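Local coordinates for glutamate receptor kainate-like protein (Pleurobrachia bachei, PDB 4ZDM), which binds glycine in its extracellular ligand-binding domain and probably serves as a subunit of a glycine-activated ion channel of the ionotropic glutamate receptor family, at residues V169-S173 with Y174-L178. Residues are numbered along the deposited sequence; the frame is centred on the assembly and turned at random.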
loop_
_atom_site.group_PDB
_atom_site.type_symbol
_atom_site.label_atom_id
_atom_site.label_comp_id
_atom_site.label_asym_id
_atom_site.label_seq_id
_atom_site.Cartn_x
_atom_site.Cartn_y
_atom_site.Cartn_z
ATOM N N VAL A 169 31.947 -16.486 8.205
ATOM C CA VAL A 169 30.885 -17.311 7.708
ATOM C C VAL A 169 29.681 -16.409 7.513
ATOM O O VAL A 169 29.425 -15.580 8.392
ATOM C CB VAL A 169 30.545 -18.435 8.682
ATOM C CG1 VAL A 169 29.355 -19.229 8.213
ATOM C CG2 VAL A 169 31.741 -19.391 8.869
ATOM N N LYS A 170 28.966 -16.548 6.398
ATOM C CA LYS A 170 27.723 -15.800 6.163
ATOM C C LYS A 170 26.523 -16.684 6.419
ATOM O O LYS A 170 26.340 -17.718 5.756
ATOM C CB LYS A 170 27.684 -15.239 4.739
ATOM C CG LYS A 170 28.896 -14.377 4.343
ATOM C CD LYS A 170 29.289 -13.327 5.415
ATOM C CE LYS A 170 30.348 -12.392 4.909
ATOM N NZ LYS A 170 31.669 -13.102 4.589
ATOM N N VAL A 171 25.757 -16.375 7.458
ATOM C CA VAL A 171 24.562 -17.144 7.784
ATOM C C VAL A 171 23.330 -16.433 7.246
ATOM O O VAL A 171 23.349 -15.230 6.998
ATOM C CB VAL A 171 24.417 -17.437 9.314
ATOM C CG1 VAL A 171 25.561 -18.338 9.831
ATOM C CG2 VAL A 171 24.349 -16.145 10.137
ATOM N N GLY A 172 22.250 -17.181 7.059
ATOM C CA GLY A 172 21.082 -16.645 6.397
ATOM C C GLY A 172 20.122 -15.885 7.295
ATOM O O GLY A 172 19.249 -15.175 6.814
ATOM N N SER A 173 20.267 -16.048 8.606
ATOM C CA SER A 173 19.375 -15.394 9.549
ATOM C C SER A 173 20.062 -15.239 10.899
ATOM O O SER A 173 21.011 -15.949 11.205
ATOM C CB SER A 173 18.085 -16.182 9.723
ATOM O OG SER A 173 18.334 -17.413 10.368
ATOM N N TYR A 174 19.553 -14.306 11.688
ATOM C CA TYR A 174 19.974 -14.096 13.061
ATOM C C TYR A 174 19.857 -15.374 13.869
ATOM O O TYR A 174 20.788 -15.766 14.579
ATOM C CB TYR A 174 19.116 -12.987 13.649
ATOM C CG TYR A 174 19.336 -12.590 15.050
ATOM C CD1 TYR A 174 20.465 -11.868 15.404
ATOM C CD2 TYR A 174 18.357 -12.744 15.992
ATOM C CE1 TYR A 174 20.614 -11.394 16.687
ATOM C CE2 TYR A 174 18.501 -12.246 17.260
ATOM C CZ TYR A 174 19.634 -11.563 17.585
ATOM O OH TYR A 174 19.784 -10.993 18.851
ATOM N N GLY A 175 18.706 -16.044 13.734
ATOM C CA GLY A 175 18.500 -17.305 14.436
ATOM C C GLY A 175 19.544 -18.350 14.122
ATOM O O GLY A 175 19.992 -19.094 15.005
ATOM N N GLU A 176 19.927 -18.438 12.860
ATOM C CA GLU A 176 20.944 -19.380 12.463
ATOM C C GLU A 176 22.292 -19.032 13.073
ATOM O O GLU A 176 23.030 -19.911 13.518
ATOM C CB GLU A 176 21.053 -19.467 10.946
ATOM C CG GLU A 176 21.999 -20.561 10.561
ATOM C CD GLU A 176 22.126 -20.740 9.070
ATOM O OE1 GLU A 176 21.338 -20.117 8.337
ATOM O OE2 GLU A 176 23.006 -21.536 8.650
ATOM N N GLY A 177 22.636 -17.749 13.136
ATOM C CA GLY A 177 23.888 -17.375 13.780
ATOM C C GLY A 177 23.920 -17.774 15.247
ATOM O O GLY A 177 24.923 -18.261 15.764
ATOM N N LEU A 178 22.831 -17.530 15.943
ATOM C CA LEU A 178 22.741 -17.900 17.356
ATOM C C LEU A 178 22.862 -19.394 17.533
ATOM O O LEU A 178 23.535 -19.863 18.437
ATOM C CB LEU A 178 21.430 -17.422 17.968
ATOM C CG LEU A 178 21.185 -15.916 18.027
ATOM C CD1 LEU A 178 19.733 -15.687 18.376
ATOM C CD2 LEU A 178 22.050 -15.329 19.061
HETATM O O HOH W 1 18.768 -19.166 8.369
#
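Ser-173 and Gly-177 are joined by the first backbone bond of a helix. Strand 169-171 ends at Val-171, the chain turns at Gly-172, and Ser-173 leads into helix 174-182. Gly-177 N donates to Ser-173 O at 3.1 Å. Leu-178 N to Tyr-174 O continues the pattern.

Ser-173 is the N-cap. Its OG lies between its own backbone N and carbonyl carbon (chi1 68°) and accepts from Glu-176 N at 3.1 Å, with an N-H...O angle of 155°. The Glu-176 side chain, modelled in two conformers, runs extended back toward the strand end in the one described here. Its CG is anti to the backbone N (chi1 -174°), which carries the carboxylate to the turn. There OE1 takes a weak bond from Gly-172 N at 3.3 Å. One water links Ser-173 OG to Glu-176 OE1, 2.7 Å from each, and donates to the carboxylate. Both OE1 bonds belong to this conformer and may not be permanent. Without the hydroxyl, as with an alanine here, Glu-176 N would probably lose its capping acceptor and the water its link to the cap.

Val-171 adds van der Waals contacts. Its CB packs against Glu-176 CD at 4.0 Å, and its CG2 rests on the Gly-177 backbone, 3.8 Å from N. Leu-178 CD1 lies over one face of the Tyr-174 ring, toward its rim. The Tyr-174 side chain also touches Phe-188, Ile-195 and the ligand-pocket residue Arg-147.

This is a serine N-cap at a strand-to-helix turn, in a lobe of the clamshell ligand-binding domain, with the Tyr-174 side chain about 7 Å from the bound glycine.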